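Local atomic coordinates of biphenyl 2,3-Dioxygenase Beta Subunit (Sphingobium yanoikuyae, PDB entry 2GBW), a protein that probably serves as the beta subunit of a ring-hydroxylating dioxygenase that adds oxygen to biphenyl, a subunit of the NTF2-like fold. Residues B[45-50]-B[67-72]; B[49-54]-B[155-160]. One frame throughout, in Å; residues are numbered along the deposited sequence.

Contact 1: B[45-50]-B[67-72]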
loop_
_atom_site.group_PDB
_atom_site.type_symbol
_atom_site.label_atom_id
_atom_site.label_comp_id
_atom_site.label_asym_id
_atom_site.label_seq_id
_atom_site.Cartn_x
_atom_site.Cartn_y
_atom_site.Cartn_z
ATOM N N HIS B 45 -20.144 -27.748 -13.436
ATOM C CA HIS B 45 -19.866 -27.530 -12.012
ATOM C C HIS B 45 -18.804 -26.471 -11.975
ATOM O O HIS B 45 -17.730 -26.660 -12.511
ATOM C CB HIS B 45 -19.380 -28.800 -11.327
ATOM C CG HIS B 45 -19.129 -28.629 -9.857
ATOM N ND1 HIS B 45 -18.035 -29.183 -9.224
ATOM C CD2 HIS B 45 -19.798 -27.928 -8.923
ATOM C CE1 HIS B 45 -18.062 -28.842 -7.947
ATOM N NE2 HIS B 45 -19.111 -28.067 -7.741
ATOM N N TYR B 46 -19.119 -25.364 -11.300
ATOM C CA TYR B 46 -18.278 -24.204 -11.230
ATOM C C TYR B 46 -17.895 -24.085 -9.762
ATOM O O TYR B 46 -18.756 -23.875 -8.916
ATOM C CB TYR B 46 -19.103 -23.024 -11.709
ATOM C CG TYR B 46 -18.369 -21.742 -11.868
ATOM C CD1 TYR B 46 -18.023 -21.013 -10.747
ATOM C CD2 TYR B 46 -18.019 -21.236 -13.134
ATOM C CE1 TYR B 46 -17.396 -19.812 -10.851
ATOM C CE2 TYR B 46 -17.339 -20.007 -13.244
ATOM C CZ TYR B 46 -17.047 -19.314 -12.101
ATOM O OH TYR B 46 -16.387 -18.095 -12.145
ATOM N N TRP B 47 -16.608 -24.277 -9.467
ATOM C CA TRP B 47 -16.132 -24.587 -8.122
ATOM C C TRP B 47 -14.864 -23.799 -7.768
ATOM O O TRP B 47 -13.896 -23.834 -8.490
ATOM C CB TRP B 47 -15.904 -26.080 -8.029
ATOM C CG TRP B 47 -15.398 -26.600 -6.764
ATOM C CD1 TRP B 47 -15.655 -26.131 -5.517
ATOM C CD2 TRP B 47 -14.533 -27.706 -6.621
ATOM N NE1 TRP B 47 -14.990 -26.897 -4.588
ATOM C CE2 TRP B 47 -14.309 -27.890 -5.251
ATOM C CE3 TRP B 47 -13.944 -28.595 -7.542
ATOM C CZ2 TRP B 47 -13.478 -28.891 -4.764
ATOM C CZ3 TRP B 47 -13.112 -29.598 -7.055
ATOM C CH2 TRP B 47 -12.897 -29.722 -5.668
ATOM N N MET B 48 -14.938 -23.069 -6.658
ATOM C CA MET B 48 -13.811 -22.293 -6.086
ATOM C C MET B 48 -13.629 -22.679 -4.600
ATOM O O MET B 48 -14.238 -22.086 -3.711
ATOM C CB MET B 48 -14.029 -20.785 -6.225
ATOM C CG MET B 48 -12.827 -19.872 -5.719
ATOM S SD MET B 48 -13.245 -18.116 -5.769
ATOM C CE MET B 48 -13.195 -17.868 -7.592
ATOM N N PRO B 49 -12.806 -23.701 -4.326
ATOM C CA PRO B 49 -12.651 -24.233 -2.956
ATOM C C PRO B 49 -11.991 -23.275 -2.063
ATOM O O PRO B 49 -11.263 -22.410 -2.526
ATOM C CB PRO B 49 -11.745 -25.449 -3.120
ATOM C CG PRO B 49 -11.493 -25.584 -4.528
ATOM C CD PRO B 49 -12.082 -24.499 -5.322
ATOM N N ILE B 50 -12.229 -23.447 -0.761
ATOM C CA ILE B 50 -11.452 -22.717 0.266
ATOM C C ILE B 50 -10.305 -23.646 0.693
ATOM O O ILE B 50 -10.529 -24.722 1.237
ATOM C CB ILE B 50 -12.312 -22.343 1.465
ATOM C CG1 ILE B 50 -13.376 -21.328 1.054
ATOM C CG2 ILE B 50 -11.436 -21.808 2.569
ATOM C CD1 ILE B 50 -14.586 -21.459 1.858
ATOM N N ASP B 67 -17.088 -29.931 0.626
ATOM C CA ASP B 67 -16.463 -29.043 1.637
ATOM C C ASP B 67 -16.735 -27.580 1.328
ATOM O O ASP B 67 -17.173 -27.217 0.224
ATOM C CB ASP B 67 -14.946 -29.259 1.641
ATOM C CG ASP B 67 -14.553 -30.690 1.950
ATOM O OD1 ASP B 67 -15.207 -31.319 2.823
ATOM O OD2 ASP B 67 -13.588 -31.184 1.345
ATOM N N ALA B 68 -16.459 -26.716 2.292
ATOM C CA ALA B 68 -16.623 -25.277 2.056
ATOM C C ALA B 68 -15.980 -24.817 0.728
ATOM O O ALA B 68 -14.882 -25.205 0.345
ATOM C CB ALA B 68 -16.061 -24.454 3.203
ATOM N N ALA B 69 -16.718 -23.997 0.024
ATOM C CA ALA B 69 -16.228 -23.355 -1.172
ATOM C C ALA B 69 -16.932 -22.031 -1.390
ATOM O O ALA B 69 -18.115 -21.909 -1.083
ATOM C CB ALA B 69 -16.493 -24.273 -2.353
ATOM N N ILE B 70 -16.210 -21.084 -1.987
ATOM C CA ILE B 70 -16.733 -19.726 -2.295
ATOM C C ILE B 70 -17.744 -19.810 -3.439
ATOM O O ILE B 70 -18.801 -19.169 -3.400
ATOM C CB ILE B 70 -15.588 -18.738 -2.593
ATOM C CG1 ILE B 70 -14.719 -18.591 -1.314
ATOM C CG2 ILE B 70 -16.136 -17.339 -3.019
ATOM C CD1 ILE B 70 -13.293 -18.081 -1.616
ATOM N N TYR B 71 -17.434 -20.633 -4.430
ATOM C CA TYR B 71 -18.403 -21.053 -5.436
ATOM C C TYR B 71 -18.519 -22.585 -5.459
ATOM O O TYR B 71 -17.528 -23.307 -5.373
ATOM C CB TYR B 71 -17.983 -20.596 -6.848
ATOM C CG TYR B 71 -18.015 -19.120 -7.153
ATOM C CD1 TYR B 71 -17.007 -18.246 -6.714
ATOM C CD2 TYR B 71 -19.062 -18.569 -7.882
ATOM C CE1 TYR B 71 -17.080 -16.874 -7.008
ATOM C CE2 TYR B 71 -19.108 -17.229 -8.194
ATOM C CZ TYR B 71 -18.101 -16.380 -7.754
ATOM O OH TYR B 71 -18.183 -15.040 -8.084
ATOM N N ASN B 72 -19.745 -23.066 -5.564
ATOM C CA ASN B 72 -20.033 -24.475 -5.676
ATOM C C ASN B 72 -21.397 -24.643 -6.340
ATOM O O ASN B 72 -22.385 -25.005 -5.699
ATOM C CB ASN B 72 -19.987 -25.102 -4.286
ATOM C CG ASN B 72 -19.673 -26.552 -4.311
ATOM O OD1 ASN B 72 -19.674 -27.210 -5.368
ATOM N ND2 ASN B 72 -19.455 -27.098 -3.117
HETATM O O HOH W 1 -14.610 -27.211 -1.777
HETATM O O HOH W 2 -12.733 -26.321 1.967
#

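Contact 2: B[49-54]-B[155-160]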
loop_
_atom_site.group_PDB
_atom_site.type_symbol
_atom_site.label_atom_id
_atom_site.label_comp_id
_atom_site.label_asym_id
_atom_site.label_seq_id
_atom_site.Cartn_x
_atom_site.Cartn_y
_atom_site.Cartn_z
ATOM N N PRO B 49 -12.806 -23.701 -4.326
ATOM C CA PRO B 49 -12.651 -24.233 -2.956
ATOM C C PRO B 49 -11.991 -23.275 -2.063
ATOM O O PRO B 49 -11.263 -22.410 -2.526
ATOM C CB PRO B 49 -11.745 -25.449 -3.120
ATOM C CG PRO B 49 -11.493 -25.584 -4.528
ATOM C CD PRO B 49 -12.082 -24.499 -5.322
ATOM N N ILE B 50 -12.229 -23.447 -0.761
ATOM C CA ILE B 50 -11.452 -22.717 0.266
ATOM C C ILE B 50 -10.305 -23.646 0.693
ATOM O O ILE B 50 -10.529 -24.722 1.237
ATOM C CB ILE B 50 -12.312 -22.343 1.465
ATOM C CG1 ILE B 50 -13.376 -21.328 1.054
ATOM C CG2 ILE B 50 -11.436 -21.808 2.569
ATOM C CD1 ILE B 50 -14.586 -21.459 1.858
ATOM N N TYR B 51 -9.074 -23.232 0.399
ATOM C CA TYR B 51 -7.885 -23.971 0.798
ATOM C C TYR B 51 -7.298 -23.360 2.085
ATOM O O TYR B 51 -6.923 -22.190 2.136
ATOM C CB TYR B 51 -6.832 -23.892 -0.270
ATOM C CG TYR B 51 -7.137 -24.744 -1.463
ATOM C CD1 TYR B 51 -6.808 -26.082 -1.473
ATOM C CD2 TYR B 51 -7.736 -24.193 -2.576
ATOM C CE1 TYR B 51 -7.078 -26.854 -2.588
ATOM C CE2 TYR B 51 -8.009 -24.949 -3.670
ATOM C CZ TYR B 51 -7.708 -26.255 -3.673
ATOM O OH TYR B 51 -7.983 -27.010 -4.820
ATOM N N GLU B 52 -7.163 -24.159 3.110
ATOM C CA GLU B 52 -6.584 -23.623 4.315
ATOM C C GLU B 52 -5.052 -23.809 4.274
ATOM O O GLU B 52 -4.493 -24.615 3.500
ATOM C CB GLU B 52 -7.281 -24.236 5.542
ATOM C CG GLU B 52 -6.947 -25.646 5.770
ATOM C CD GLU B 52 -7.634 -26.227 6.976
ATOM O OE1 GLU B 52 -8.028 -25.451 7.876
ATOM O OE2 GLU B 52 -7.758 -27.461 7.024
ATOM N N GLN B 53 -4.363 -23.010 5.073
ATOM C CA GLN B 53 -2.927 -23.176 5.272
ATOM C C GLN B 53 -2.678 -24.314 6.276
ATOM O O GLN B 53 -3.133 -24.287 7.423
ATOM C CB GLN B 53 -2.292 -21.892 5.777
ATOM C CG GLN B 53 -2.407 -20.677 4.852
ATOM C CD GLN B 53 -1.622 -20.842 3.560
ATOM O OE1 GLN B 53 -1.491 -21.940 3.044
ATOM N NE2 GLN B 53 -1.104 -19.746 3.029
ATOM N N ARG B 54 -2.010 -25.340 5.808
ATOM C CA ARG B 54 -1.743 -26.503 6.631
ATOM C C ARG B 54 -0.285 -26.778 6.628
ATOM O O ARG B 54 0.381 -26.547 5.609
ATOM C CB ARG B 54 -2.397 -27.721 6.028
ATOM C CG ARG B 54 -3.885 -27.669 6.037
ATOM C CD ARG B 54 -4.477 -28.900 5.375
ATOM N NE ARG B 54 -5.918 -28.897 5.452
ATOM C CZ ARG B 54 -6.705 -29.786 4.848
ATOM N NH1 ARG B 54 -6.194 -30.767 4.121
ATOM N NH2 ARG B 54 -8.016 -29.679 4.967
ATOM N N ARG B 155 -16.634 -28.326 -16.595
ATOM C CA ARG B 155 -16.103 -28.317 -15.221
ATOM C C ARG B 155 -15.122 -27.187 -15.124
ATOM O O ARG B 155 -14.317 -27.017 -16.022
ATOM C CB ARG B 155 -15.361 -29.631 -14.911
ATOM C CG ARG B 155 -16.232 -30.913 -14.938
ATOM C CD ARG B 155 -17.051 -30.923 -13.660
ATOM N NE ARG B 155 -17.857 -32.126 -13.446
ATOM C CZ ARG B 155 -18.980 -32.428 -14.090
ATOM N NH1 ARG B 155 -19.466 -31.637 -15.041
ATOM N NH2 ARG B 155 -19.599 -33.575 -13.804
ATOM N N ARG B 156 -15.245 -26.369 -14.077
ATOM C CA ARG B 156 -14.328 -25.247 -13.863
ATOM C C ARG B 156 -13.961 -25.224 -12.420
ATOM O O ARG B 156 -14.827 -25.072 -11.552
ATOM C CB ARG B 156 -14.936 -23.924 -14.299
ATOM C CG ARG B 156 -14.086 -22.654 -13.939
ATOM C CD ARG B 156 -14.432 -21.530 -14.882
ATOM N NE ARG B 156 -13.924 -21.724 -16.219
ATOM C CZ ARG B 156 -14.304 -21.006 -17.277
ATOM N NH1 ARG B 156 -15.203 -20.029 -17.119
ATOM N NH2 ARG B 156 -13.797 -21.275 -18.485
ATOM N N LYS B 157 -12.672 -25.390 -12.159
ATOM C CA LYS B 157 -12.145 -25.271 -10.807
ATOM C C LYS B 157 -11.217 -24.086 -10.761
ATOM O O LYS B 157 -10.324 -23.998 -11.615
ATOM C CB LYS B 157 -11.416 -26.553 -10.394
ATOM C CG LYS B 157 -11.017 -26.591 -8.919
ATOM C CD LYS B 157 -10.385 -27.954 -8.629
ATOM C CE LYS B 157 -9.928 -28.057 -7.180
ATOM N NZ LYS B 157 -9.307 -29.408 -7.055
ATOM N N LEU B 158 -11.429 -23.196 -9.768
ATOM C CA LEU B 158 -10.693 -21.935 -9.608
ATOM C C LEU B 158 -9.945 -21.976 -8.301
ATOM O O LEU B 158 -10.557 -22.150 -7.216
ATOM C CB LEU B 158 -11.640 -20.724 -9.620
ATOM C CG LEU B 158 -12.447 -20.541 -10.938
ATOM C CD1 LEU B 158 -13.634 -19.571 -10.825
ATOM C CD2 LEU B 158 -11.484 -20.155 -12.099
ATOM N N ILE B 159 -8.633 -21.807 -8.378
ATOM C CA ILE B 159 -7.754 -21.980 -7.237
ATOM C C ILE B 159 -7.153 -20.619 -6.890
ATOM O O ILE B 159 -6.307 -20.098 -7.610
ATOM C CB ILE B 159 -6.658 -22.970 -7.548
ATOM C CG1 ILE B 159 -7.298 -24.300 -8.025
ATOM C CG2 ILE B 159 -5.790 -23.115 -6.295
ATOM C CD1 ILE B 159 -6.418 -25.081 -8.909
ATOM N N LEU B 160 -7.642 -20.015 -5.817
ATOM C CA LEU B 160 -7.220 -18.698 -5.428
ATOM C C LEU B 160 -5.804 -18.705 -4.885
ATOM O O LEU B 160 -5.468 -19.553 -4.046
ATOM C CB LEU B 160 -8.164 -18.183 -4.352
ATOM C CG LEU B 160 -9.537 -17.787 -4.799
ATOM C CD1 LEU B 160 -10.414 -17.451 -3.529
ATOM C CD2 LEU B 160 -9.399 -16.588 -5.694
HETATM O O HOH W 3 -9.883 -21.616 -4.679
HETATM O O HOH W 4 -9.041 -29.511 -4.240
#

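Contact 1: B[45-50]-B[67-72]
Residues 45-49 run antiparallel to the chain at 69-72, with Trp47 and Asn72 a non-hydrogen-bonded pair whose CA atoms lie 4.6 Å apart. Met48 makes two backbone bonds: Met48 N donates to Tyr71 O at 2.9 Å, while Ile70 N reaches Met48 O on a more bent path. Ile70 and Tyr71 thus both face Met48, which defines a classic beta bulge, and the chain turns its corner at Ile70. Beyond it, Ile50 N makes a weak bond to Ala68 O, which also accepts from a water donating to Ile50 O. The pairing belongs to the curved sheet of the NTF2-like fold, where 71-73 is an outermost strand within this chain. On the face carrying Met48 and Tyr71, the Met48 chain runs straight to SD and bends about CG-SD (chi3 -73°), making a Met-aromatic contact in which SD sits at the edge of the Tyr71 ring, 3.9 Å from CD1. Tyr46 turns its edge toward the face of the same ring in an offset edge-to-face pair, planes at 61° and Tyr46 CE1 3.6 Å from Tyr71 CD2; an alanine in place of Tyr71 would probably leave Met48 SD and the Tyr46 edge facing a gap and deprive Leu170 O of the hydroxyl bonded to it. On the other face, with Trp47 and Asn72, His45 NE2 donates to Asn72 OD1 at 2.6 Å, in the imidazole plane and nearly straight, 170° at the hydrogen. His45 is a zinc ligand seen in this protein, although none is bound to this chain; Asn72 ND2 is held by Pro65 O. The Trp47 edge at CD1 and NE1 meets Ala69 CB, while NE1 donates to a water bound to Ala68 O, and Ile50 CD1 packs 3.6 Å from Ala68 CB.

Contact 2: B[49-54]-B[155-160]
The Pro49 ring lies across the Lys157 side chain at about a right angle, CG 3.9 Å from Lys157 CE. At the same separation, Tyr51 CE2 meets Ile159 CG2, the isoleucine branch reaching the tyrosine ring obliquely.

Two further contacts set carbon against oxygen. Pro49 CD rests 3.4 Å from Leu158 O, the proline nitrogen having no hydrogen to give this carbonyl. With Tyr51 CG anti to its carbonyl carbon (chi1 -74°), the ring carries OH to 3.2 Å from Lys157 CE. Lys157 is extended throughout, so its ammonium end arrives beside the hydroxyl, and the two side chains cross nearly perpendicularly.

This is the point where the chain leaves the sheet of the NTF2-like fold: strand 44-49 runs parallel to strand 150-160, and after Pro49 it passes into a long loop. The CA atoms of Pro49 and Ile159, the nearest pair across the two segments, are already 6.9 Å apart.

Polar contacts between the two segments run through water. One water donates to Pro49 O and to Leu158 O, both at 2.7 Å, and accepts from Leu160 N; three backbone groups are thereby joined where strand 44-49 ends. This water also lies in the plane of the Tyr51 ring, at its edge. A second water joins Tyr51 OH to Lys157 NZ, accepting from the ammonium group at 2.8 Å.

A salt bridge within the loop joins Arg54 and Glu52, gripped side-on, Arg54 NE and NH2 both donating to Glu52 OE2, with NE at 2.8 Å. The carboxylate oxygen lies close to the guanidinium plane, and Glu52 OE1 is hydrogen-bonded to a polar side chain of another protein's chain. On the strand, Arg156 forms salt bridges with Asp142, Glu23 and the C-terminal carboxylate of Cys174.

How the contacts relate
The centres of contacts 1 and 2 lie about 7 Å apart, on the same side of the chain's centre, and both start from one stretch of chain, sharing Pro49 and Ile50. Along the sequence 45-54 comes first, then 67-72, and 155-160 near the C-terminus. In the sheet, strand 44-49 lies between its two neighbours, antiparallel to 71-73 and parallel to 150-160. Trp47 O to Leu158 N and Trp47 N to Arg156 O, each 2.9 Å, are probable hydrogen bonds. Ile70 CD1 also packs on Leu160 CD1 (3.5 Å), so the two flanking segments touch directly. Residues of 67-72 pack against a chain of another protein, whereas Gln53 in the loop bonds Arg129 of the second copy of this subunit.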